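Local coordinates for elastinolytic metalloprotease (Pseudoalteromonas sp. CF6-2, PDB 6IK4), which is an M23-family zinc metalloprotease that probably cleaves peptide bonds in peptidoglycan and elastin, using a single bound zinc ion, at residues A[152-157]-A[162-167]; A[37-40]-A[46-49]; A[55-58]-A[64-67]; A[83-88]-A[93-98]. All blocks are in the same frame, centred on the assembly; numbering follows the deposited sequence.

Contact 1 of 4, residues A[152-157]-A[162-167]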
loop_
_atom_site.group_PDB
_atom_site.type_symbol
_atom_site.label_atom_id
_atom_site.label_comp_id
_atom_site.label_asym_id
_atom_site.label_seq_id
_atom_site.Cartn_x
_atom_site.Cartn_y
_atom_site.Cartn_z
ATOM N N ASN A 152 7.773 -14.043 8.743
ATOM C CA ASN A 152 7.658 -15.493 8.887
ATOM C C ASN A 152 6.386 -15.959 8.192
ATOM O O ASN A 152 5.287 -15.508 8.531
ATOM C CB ASN A 152 7.635 -15.869 10.371
ATOM C CG ASN A 152 7.634 -17.371 10.606
ATOM O OD1 ASN A 152 7.153 -18.150 9.783
ATOM N ND2 ASN A 152 8.186 -17.786 11.741
ATOM N N CYS A 153 6.531 -16.848 7.208
ATOM C CA CYS A 153 5.370 -17.219 6.409
ATOM C C CYS A 153 4.395 -18.139 7.137
ATOM O O CYS A 153 3.325 -18.428 6.595
ATOM C CB CYS A 153 5.799 -17.871 5.099
ATOM S SG CYS A 153 4.484 -17.761 3.853
ATOM N N ASN A 154 4.725 -18.610 8.338
ATOM C CA ASN A 154 3.703 -19.252 9.155
ATOM C C ASN A 154 2.817 -18.243 9.864
ATOM O O ASN A 154 1.696 -18.590 10.252
ATOM C CB ASN A 154 4.349 -20.189 10.179
ATOM C CG ASN A 154 5.023 -21.367 9.528
ATOM O OD1 ASN A 154 6.225 -21.589 9.699
ATOM N ND2 ASN A 154 4.256 -22.127 8.755
ATOM N N ASN A 155 3.289 -17.006 10.026
ATOM C CA ASN A 155 2.552 -15.947 10.707
ATOM C C ASN A 155 1.941 -14.931 9.750
ATOM O O ASN A 155 0.805 -14.486 9.966
ATOM C CB ASN A 155 3.470 -15.192 11.675
ATOM C CG ASN A 155 4.226 -16.114 12.609
ATOM O OD1 ASN A 155 3.861 -17.270 12.771
ATOM N ND2 ASN A 155 5.284 -15.602 13.225
ATOM N N PHE A 156 2.689 -14.509 8.733
ATOM C CA PHE A 156 2.229 -13.489 7.797
ATOM C C PHE A 156 2.157 -14.082 6.402
ATOM O O PHE A 156 3.136 -14.679 5.934
ATOM C CB PHE A 156 3.156 -12.272 7.765
ATOM C CG PHE A 156 2.814 -11.318 6.653
ATOM C CD1 PHE A 156 1.744 -10.436 6.797
ATOM C CD2 PHE A 156 3.497 -11.356 5.441
ATOM C CE1 PHE A 156 1.391 -9.578 5.759
ATOM C CE2 PHE A 156 3.149 -10.500 4.397
ATOM C CZ PHE A 156 2.091 -9.616 4.559
ATOM N N TYR A 157 1.027 -13.870 5.719
ATOM C CA TYR A 157 0.910 -14.297 4.327
ATOM C C TYR A 157 -0.353 -13.712 3.705
ATOM O O TYR A 157 -1.226 -13.173 4.393
ATOM C CB TYR A 157 0.893 -15.821 4.204
ATOM C CG TYR A 157 -0.145 -16.482 5.084
ATOM C CD1 TYR A 157 -1.440 -16.692 4.630
ATOM C CD2 TYR A 157 0.176 -16.899 6.368
ATOM C CE1 TYR A 157 -2.411 -17.299 5.439
ATOM C CE2 TYR A 157 -0.780 -17.511 7.192
ATOM C CZ TYR A 157 -2.065 -17.712 6.716
ATOM O OH TYR A 157 -3.003 -18.309 7.521
ATOM N N GLY A 162 -6.719 -21.120 -1.400
ATOM C CA GLY A 162 -6.114 -22.025 -0.443
ATOM C C GLY A 162 -4.605 -22.099 -0.493
ATOM O O GLY A 162 -4.020 -22.971 0.158
ATOM N N ARG A 163 -3.950 -21.211 -1.240
ATOM C CA ARG A 163 -2.494 -21.200 -1.350
ATOM C C ARG A 163 -1.933 -19.897 -0.788
ATOM O O ARG A 163 -2.544 -18.835 -0.931
ATOM C CB ARG A 163 -2.071 -21.395 -2.806
ATOM C CG ARG A 163 -2.493 -22.765 -3.384
ATOM C CD ARG A 163 -1.474 -23.888 -3.082
ATOM N NE ARG A 163 -1.204 -24.088 -1.653
ATOM C CZ ARG A 163 -1.780 -25.024 -0.898
ATOM N NH1 ARG A 163 -2.665 -25.862 -1.428
ATOM N NH2 ARG A 163 -1.467 -25.123 0.390
ATOM N N ARG A 164 -0.768 -19.974 -0.146
ATOM C CA ARG A 164 -0.184 -18.812 0.511
ATOM C C ARG A 164 0.892 -18.195 -0.361
ATOM O O ARG A 164 1.676 -18.905 -0.995
ATOM C CB ARG A 164 0.433 -19.171 1.865
ATOM C CG ARG A 164 -0.540 -19.737 2.858
ATOM C CD ARG A 164 0.129 -19.936 4.209
ATOM N NE ARG A 164 -0.779 -20.592 5.139
ATOM C CZ ARG A 164 -0.454 -20.946 6.375
ATOM N NH1 ARG A 164 0.768 -20.707 6.840
ATOM N NH2 ARG A 164 -1.351 -21.542 7.145
ATOM N N THR A 165 0.926 -16.870 -0.382
ATOM C CA THR A 165 2.055 -16.120 -0.910
ATOM C C THR A 165 2.712 -15.389 0.250
ATOM O O THR A 165 2.033 -14.676 0.992
ATOM C CB THR A 165 1.599 -15.135 -1.992
ATOM O OG1 THR A 165 1.033 -15.864 -3.088
ATOM C CG2 THR A 165 2.767 -14.291 -2.508
ATOM N N CYS A 166 4.013 -15.591 0.432
ATOM C CA CYS A 166 4.698 -14.994 1.567
ATOM C C CYS A 166 5.229 -13.608 1.217
ATOM O O CYS A 166 5.261 -13.191 0.052
ATOM C CB CYS A 166 5.856 -15.873 2.032
ATOM S SG CYS A 166 5.496 -17.635 2.104
ATOM N N ALA A 167 5.681 -12.906 2.250
ATOM C CA ALA A 167 6.418 -11.676 2.029
ATOM C C ALA A 167 7.627 -11.948 1.148
ATOM O O ALA A 167 8.221 -13.033 1.178
ATOM C CB ALA A 167 6.881 -11.079 3.357
HETATM O O HOH W 1 0.046 -20.811 10.082
HETATM O O HOH W 2 5.663 -14.131 4.821
#

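Contact 2 of 4, residues A[37-40]-A[46-49]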
loop_
_atom_site.group_PDB
_atom_site.type_symbol
_atom_site.label_atom_id
_atom_site.label_comp_id
_atom_site.label_asym_id
_atom_site.label_seq_id
_atom_site.Cartn_x
_atom_site.Cartn_y
_atom_site.Cartn_z
ATOM N N ASN A 37 8.137 -3.101 -6.843
ATOM C CA ASN A 37 8.156 -4.002 -7.990
ATOM C C ASN A 37 9.554 -4.497 -8.334
ATOM O O ASN A 37 9.743 -5.070 -9.410
ATOM C CB ASN A 37 7.523 -3.334 -9.219
ATOM C CG ASN A 37 8.446 -2.332 -9.897
ATOM O OD1 ASN A 37 9.392 -1.813 -9.296
ATOM N ND2 ASN A 37 8.155 -2.039 -11.171
ATOM N N GLY A 38 10.537 -4.276 -7.464
ATOM C CA GLY A 38 11.873 -4.772 -7.741
ATOM C C GLY A 38 12.663 -3.970 -8.753
ATOM O O GLY A 38 13.597 -4.507 -9.363
ATOM N N SER A 39 12.338 -2.689 -8.939
ATOM C CA SER A 39 13.014 -1.893 -9.957
ATOM C C SER A 39 14.442 -1.525 -9.569
ATOM O O SER A 39 15.212 -1.112 -10.442
ATOM C CB SER A 39 12.224 -0.613 -10.248
ATOM O OG SER A 39 12.429 0.350 -9.223
ATOM N N GLY A 40 14.809 -1.634 -8.292
ATOM C CA GLY A 40 16.161 -1.329 -7.866
ATOM C C GLY A 40 16.168 -0.334 -6.720
ATOM O O GLY A 40 15.161 -0.141 -6.031
ATOM N N THR A 46 11.329 3.791 -10.895
ATOM C CA THR A 46 10.249 3.317 -10.025
ATOM C C THR A 46 8.890 3.407 -10.725
ATOM O O THR A 46 8.664 4.297 -11.549
ATOM C CB THR A 46 10.219 4.116 -8.726
ATOM O OG1 THR A 46 10.212 5.522 -9.016
ATOM C CG2 THR A 46 11.419 3.771 -7.853
ATOM N N PRO A 47 7.965 2.496 -10.410
ATOM C CA PRO A 47 6.711 2.411 -11.164
ATOM C C PRO A 47 5.660 3.393 -10.666
ATOM O O PRO A 47 5.780 3.998 -9.599
ATOM C CB PRO A 47 6.252 0.972 -10.910
ATOM C CG PRO A 47 6.746 0.707 -9.509
ATOM C CD PRO A 47 8.111 1.367 -9.472
ATOM N N TRP A 48 4.600 3.516 -11.464
ATOM C CA TRP A 48 3.401 4.218 -11.037
ATOM C C TRP A 48 2.546 3.297 -10.175
ATOM O O TRP A 48 2.539 2.070 -10.357
ATOM C CB TRP A 48 2.603 4.714 -12.249
ATOM C CG TRP A 48 3.370 5.739 -13.051
ATOM C CD1 TRP A 48 4.322 5.489 -13.996
ATOM C CD2 TRP A 48 3.276 7.166 -12.943
ATOM N NE1 TRP A 48 4.825 6.674 -14.489
ATOM C CE2 TRP A 48 4.197 7.718 -13.861
ATOM C CE3 TRP A 48 2.502 8.030 -12.160
ATOM C CZ2 TRP A 48 4.361 9.099 -14.021
ATOM C CZ3 TRP A 48 2.673 9.409 -12.316
ATOM C CH2 TRP A 48 3.591 9.925 -13.244
ATOM N N VAL A 49 1.831 3.905 -9.227
ATOM C CA VAL A 49 1.001 3.200 -8.250
ATOM C C VAL A 49 -0.457 3.462 -8.603
ATOM O O VAL A 49 -0.846 4.620 -8.809
ATOM C CB VAL A 49 1.314 3.671 -6.816
ATOM C CG1 VAL A 49 0.471 2.918 -5.790
ATOM C CG2 VAL A 49 2.802 3.493 -6.491
#

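Contact 3 of 4, residues A[55-58]-A[64-67]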
loop_
_atom_site.group_PDB
_atom_site.type_symbol
_atom_site.label_atom_id
_atom_site.label_comp_id
_atom_site.label_asym_id
_atom_site.label_seq_id
_atom_site.Cartn_x
_atom_site.Cartn_y
_atom_site.Cartn_z
ATOM N N GLY A 55 -12.667 6.680 -5.022
ATOM C CA GLY A 55 -12.998 7.570 -3.930
ATOM C C GLY A 55 -12.476 8.979 -4.154
ATOM O O GLY A 55 -12.060 9.349 -5.252
ATOM N N VAL A 56 -12.520 9.757 -3.067
ATOM C CA VAL A 56 -12.143 11.169 -3.061
ATOM C C VAL A 56 -10.717 11.303 -2.550
ATOM O O VAL A 56 -10.326 10.638 -1.580
ATOM C CB VAL A 56 -13.117 11.993 -2.192
ATOM C CG1 VAL A 56 -12.784 13.477 -2.274
ATOM C CG2 VAL A 56 -14.551 11.754 -2.656
ATOM N N ILE A 57 -9.943 12.184 -3.189
ATOM C CA ILE A 57 -8.527 12.362 -2.887
ATOM C C ILE A 57 -8.347 13.333 -1.730
ATOM O O ILE A 57 -9.010 14.378 -1.664
ATOM C CB ILE A 57 -7.784 12.879 -4.134
ATOM C CG1 ILE A 57 -7.742 11.814 -5.231
ATOM C CG2 ILE A 57 -6.385 13.416 -3.770
ATOM C CD1 ILE A 57 -6.792 10.661 -4.930
ATOM N N THR A 58 -7.421 13.003 -0.828
ATOM C CA THR A 58 -6.804 13.974 0.069
ATOM C C THR A 58 -5.310 13.950 -0.207
ATOM O O THR A 58 -4.697 12.881 -0.158
ATOM C CB THR A 58 -7.079 13.648 1.541
ATOM O OG1 THR A 58 -8.488 13.531 1.761
ATOM C CG2 THR A 58 -6.511 14.747 2.443
ATOM N N ASN A 64 2.453 12.107 -0.195
ATOM C CA ASN A 64 1.486 11.487 0.710
ATOM C C ASN A 64 0.078 11.801 0.223
ATOM O O ASN A 64 -0.354 12.961 0.255
ATOM C CB ASN A 64 1.711 11.987 2.135
ATOM C CG ASN A 64 0.820 11.298 3.149
ATOM O OD1 ASN A 64 0.194 10.278 2.857
ATOM N ND2 ASN A 64 0.789 11.832 4.364
ATOM N N ILE A 65 -0.640 10.774 -0.230
ATOM C CA ILE A 65 -1.959 10.957 -0.827
ATOM C C ILE A 65 -2.877 9.840 -0.339
ATOM O O ILE A 65 -2.423 8.739 -0.015
ATOM C CB ILE A 65 -1.873 10.982 -2.370
ATOM C CG1 ILE A 65 -3.154 11.536 -2.992
ATOM C CG2 ILE A 65 -1.565 9.585 -2.923
ATOM C CD1 ILE A 65 -3.066 11.692 -4.492
ATOM N N ARG A 66 -4.182 10.132 -0.295
ATOM C CA ARG A 66 -5.173 9.201 0.230
ATOM C C ARG A 66 -6.401 9.165 -0.677
ATOM O O ARG A 66 -6.790 10.190 -1.251
ATOM C CB ARG A 66 -5.584 9.600 1.662
ATOM C CG ARG A 66 -6.610 8.675 2.328
ATOM C CD ARG A 66 -6.982 9.171 3.710
ATOM N NE ARG A 66 -5.835 9.253 4.620
ATOM C CZ ARG A 66 -5.929 9.591 5.903
ATOM N NH1 ARG A 66 -7.114 9.869 6.434
ATOM N NH2 ARG A 66 -4.840 9.646 6.658
ATOM N N VAL A 67 -6.997 7.977 -0.806
ATOM C CA VAL A 67 -8.254 7.766 -1.517
ATOM C C VAL A 67 -9.286 7.313 -0.491
ATOM O O VAL A 67 -9.139 6.239 0.100
ATOM C CB VAL A 67 -8.121 6.713 -2.630
ATOM C CG1 VAL A 67 -9.458 6.576 -3.397
ATOM C CG2 VAL A 67 -6.960 7.054 -3.573
#

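Contact 4 of 4, residues A[83-88]-A[93-98]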
loop_
_atom_site.group_PDB
_atom_site.type_symbol
_atom_site.label_atom_id
_atom_site.label_comp_id
_atom_site.label_asym_id
_atom_site.label_seq_id
_atom_site.Cartn_x
_atom_site.Cartn_y
_atom_site.Cartn_z
ATOM N N LEU A 83 2.704 13.222 -7.902
ATOM C CA LEU A 83 1.292 13.022 -7.589
ATOM C C LEU A 83 0.420 13.721 -8.626
ATOM O O LEU A 83 0.744 14.812 -9.091
ATOM C CB LEU A 83 0.981 13.542 -6.184
ATOM C CG LEU A 83 1.529 12.727 -5.003
ATOM C CD1 LEU A 83 1.075 13.331 -3.683
ATOM C CD2 LEU A 83 1.118 11.245 -5.106
ATOM N N GLN A 84 -0.694 13.087 -8.983
ATOM C CA GLN A 84 -1.489 13.483 -10.139
ATOM C C GLN A 84 -2.801 14.159 -9.766
ATOM O O GLN A 84 -3.518 14.614 -10.665
ATOM C CB GLN A 84 -1.785 12.263 -11.025
ATOM C CG GLN A 84 -0.534 11.636 -11.630
ATOM C CD GLN A 84 0.140 12.555 -12.623
ATOM O OE1 GLN A 84 -0.479 12.987 -13.601
ATOM N NE2 GLN A 84 1.411 12.868 -12.379
ATOM N N TYR A 85 -3.134 14.232 -8.481
ATOM C CA TYR A 85 -4.450 14.686 -8.049
ATOM C C TYR A 85 -4.318 15.598 -6.838
ATOM O O TYR A 85 -3.314 15.582 -6.117
ATOM C CB TYR A 85 -5.371 13.488 -7.750
ATOM C CG TYR A 85 -5.624 12.719 -9.019
ATOM C CD1 TYR A 85 -6.566 13.167 -9.936
ATOM C CD2 TYR A 85 -4.876 11.595 -9.341
ATOM C CE1 TYR A 85 -6.774 12.504 -11.132
ATOM C CE2 TYR A 85 -5.090 10.923 -10.531
ATOM C CZ TYR A 85 -6.033 11.380 -11.424
ATOM O OH TYR A 85 -6.251 10.728 -12.622
ATOM N N ASN A 86 -5.356 16.402 -6.635
ATOM C CA ASN A 86 -5.446 17.372 -5.553
ATOM C C ASN A 86 -6.689 17.098 -4.719
ATOM O O ASN A 86 -7.561 16.322 -5.116
ATOM C CB ASN A 86 -5.484 18.802 -6.107
ATOM C CG ASN A 86 -4.150 19.241 -6.643
ATOM O OD1 ASN A 86 -3.239 19.540 -5.876
ATOM N ND2 ASN A 86 -4.025 19.292 -7.965
ATOM N N ASN A 87 -6.755 17.759 -3.558
ATOM C CA ASN A 87 -7.870 17.595 -2.626
ATOM C C ASN A 87 -9.204 17.707 -3.349
ATOM O O ASN A 87 -9.407 18.609 -4.164
ATOM C CB ASN A 87 -7.806 18.654 -1.519
ATOM C CG ASN A 87 -6.708 18.394 -0.513
ATOM O OD1 ASN A 87 -6.328 17.253 -0.264
ATOM N ND2 ASN A 87 -6.202 19.463 0.090
ATOM N N GLY A 88 -10.111 16.780 -3.054
ATOM C CA GLY A 88 -11.446 16.812 -3.617
ATOM C C GLY A 88 -11.605 16.130 -4.957
ATOM O O GLY A 88 -12.746 15.889 -5.377
ATOM N N PRO A 93 -10.952 2.930 -9.336
ATOM C CA PRO A 93 -9.997 1.829 -9.178
ATOM C C PRO A 93 -9.062 1.789 -10.373
ATOM O O PRO A 93 -9.500 1.877 -11.520
ATOM C CB PRO A 93 -10.895 0.588 -9.126
ATOM C CG PRO A 93 -12.222 1.108 -8.684
ATOM C CD PRO A 93 -12.347 2.450 -9.317
ATOM N N GLY A 94 -7.763 1.687 -10.101
ATOM C CA GLY A 94 -6.775 1.604 -11.152
ATOM C C GLY A 94 -6.152 2.924 -11.566
ATOM O O GLY A 94 -5.107 2.911 -12.227
ATOM N N THR A 95 -6.739 4.058 -11.185
ATOM C CA THR A 95 -6.205 5.355 -11.589
ATOM C C THR A 95 -4.759 5.521 -11.131
ATOM O O THR A 95 -4.425 5.234 -9.978
ATOM C CB THR A 95 -7.068 6.470 -10.996
ATOM O OG1 THR A 95 -8.405 6.358 -11.500
ATOM C CG2 THR A 95 -6.505 7.828 -11.358
ATOM N N LEU A 96 -3.899 5.987 -12.038
ATOM C CA LEU A 96 -2.497 6.263 -11.702
ATOM C C LEU A 96 -2.411 7.460 -10.757
ATOM O O LEU A 96 -2.671 8.594 -11.167
ATOM C CB LEU A 96 -1.701 6.535 -12.978
ATOM C CG LEU A 96 -1.693 5.384 -13.981
ATOM C CD1 LEU A 96 -0.842 5.741 -15.199
ATOM C CD2 LEU A 96 -1.182 4.100 -13.322
ATOM N N LEU A 97 -2.012 7.224 -9.497
ATOM C CA LEU A 97 -1.966 8.295 -8.500
ATOM C C LEU A 97 -0.663 9.085 -8.550
ATOM O O LEU A 97 -0.633 10.263 -8.169
ATOM C CB LEU A 97 -2.141 7.703 -7.091
ATOM C CG LEU A 97 -3.503 7.053 -6.812
ATOM C CD1 LEU A 97 -3.529 6.354 -5.439
ATOM C CD2 LEU A 97 -4.620 8.109 -6.910
ATOM N N GLY A 98 0.408 8.449 -8.986
ATOM C CA GLY A 98 1.749 8.975 -8.839
ATOM C C GLY A 98 2.713 7.807 -8.909
ATOM O O GLY A 98 2.318 6.663 -9.132
HETATM O O HOH W 3 -3.815 9.718 -13.424
#

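Contact 1 of 4, residues A[152-157]-A[162-167]
R164 lays its side chain across one face of the Y157 ring. CD sits over the ring centre, 3.5 Å from the centroid, as a CH-pi contact, and the guanidinium follows with its plane 2° from that of the ring, a flat cation-pi stack with R164 CZ 3.9 Å from the Y157 centroid. The arginine can do this because its chain runs extended from CG to NE, while Y157 CG stands between its own backbone N and carbonyl carbon (chi1 53°). From the guanidinium edge R164 NH1 gives a weak hydrogen bond to C153 O, 3.4 Å away, and another weak one to a water held by N154 O. This is where a disulfide ties the loop 152-157 to the end of the hairpin formed by strands 157-160 and 163-165: C153 SG and C166 SG are bonded at 2.0 Å with a chi3 of -84°. The loop is itself folded tightly, since N152 OD1 accepts from N154 N in an Asx turn and N152 O takes the backbone N-H of both N155 and F156. Beyond the disulfide, F156 CE2 rests 3.9 Å from A167 CB, and a water bridges F156 O to A167 N.

Contact 2 of 4, residues A[37-40]-A[46-49]
A chi1 of 77° puts CG of N37 between its backbone N and carbonyl carbon, and S39 OG takes the same position on its own residue, again at 77°; both residues point toward 46-49, and these torsions set N37 CG and S39 OG against it. N37 meets P47 from the opposite direction, amide against pyrrolidine ring. Its OD1 lies 3.4 Å from P47 CD, the carbon bonded to the proline nitrogen, while ND2 sits 3.5 Å from P47 CG and also touches CB. The amide therefore spans the CB-CG-CD side of the proline, a van der Waals contact between a polar group and the ring carbons. The same OD1 also receives a weak hydrogen bond from S39 N, 3.1 Å away, across G38, which has a positive phi.

S39 OG reaches T46, lying 3.8 Å from T46 CG2 and equally close to its CA. These too are packing distances; the polar partner of the serine hydroxyl is S44 OG. T46 turns its own OG1 to Y100 O and R99 NH2, so both hydroxyls are bonded elsewhere, and across the contact polar atoms of N37 and S39 pack on carbons of P47 and T46. The contact closes the loop that leaves strand 32-36, which carries zinc ligand D34, and enters strand 48-50. W15 of strand 14-17 packs on both N37 and P47, Y100 covers P47 from strand 96-100, and V49, in strand 48-50, pairs with strand 96-100 through backbone hydrogen bonds to L97 and G98.

Contact 3 of 4, residues A[55-58]-A[64-67]
I57 can be followed outward from CB, which lies 4.1 Å from R66 O at the start of its path along the partner strand. There the side chain divides. CG2, anti to the backbone N, goes to I65 and meets its CD1 at 3.8 Å, with I65 CG1 just as near. The other branch leaves CB beside the backbone N (chi1 -68°) and turns again at chi2, carrying CD1 back over the neighbouring strand, where it touches R66 O and V67 CG2, the latter at 3.9 Å. I57 thus fits between I65 and V67, two residues apart on the facing strand. V67 sends its other methyl, CG1, over the backbone of G55, 3.6 Å from the glycine N.

Strands 55-58 and 64-67 run antiparallel at 160° as part of a beta hairpin. T58 and R66 form the hydrogen-bonded pair: T58 N to R66 O is 2.9 Å and R66 N to T58 O is 2.8 Å. I57 and V67 make the adjacent non-hydrogen-bonded pair, and R66 O receives a CA-H...O contact from I57 CA at 3.2 Å. T58 and R66 project to the other face, where R66 bends at chi3 and its NE bonds N76 OD1.

Chemically the hairpin is two-sided. I57, I65 and V67 make an aliphatic layer that L97, V91 and Y77 extend, whereas the face of T58 and R66 carries polar groups, and the paired backbone amides satisfy each other between the two.

Contact 4 of 4, residues A[83-88]-A[93-98]
L97 O takes the backbone N-H of Q84 at 2.9 Å, and the same oxygen receives a CA-H...O contact from L83 CA at 3.4 Å. The carbonyl one residue earlier, L96 O, lies at the edge of the Y85 ring and in its plane, 3.4 Å from CE2. A water bridges it to the phenol, 2.8 Å from L96 O and 2.8 Å from Y85 OH, so carbonyl and hydroxyl are linked without touching. T95 crosses the end of the ring obliquely: its CG2, anti to the backbone N, comes to 3.2 Å of Y85 OH, while T95 OG1 is occupied by Q92 O. Chi1 of Q84 (-64°) sets CG beside the L96 and L97 carbonyls; the chain then bends at chi2, and NE2 bonds N82 O. L83 CD2 passes 3.7 Å from L97 O on its way to I65. G98, which follows, has no side chain to obstruct L83. Y85 CD2 meets L97 CD2, and both residues also pack on I57. A loop between strands 73-81 and 90-91 is in this way laid against strand 96-100, within the antiparallel beta sheet of the M23 peptidase domain.

Along the chain the order is contact 2, contact 3, contact 4, then contact 1. The first three all reach the large antiparallel sheet of the M23 peptidase domain. Contacts 3 and 4 are close, centres about 7 Å apart, and join where I57 O meets G88 N at 3.0 Å. Contacts 2 and 4 share the pairing of strands 48-50 and 96-100, with V49 N 2.8 Å from G98 O. Contact 1 stands apart, about 31 Å from contact 4 between centres and across the chain's middle, in the separate four-stranded sheet. Contacts 1 and 3 come near the zinc ligands H21, D34 and H120 without supplying any, F156 coming about 8 Å from H21 and N64 about 7 Å from H120, between side chains.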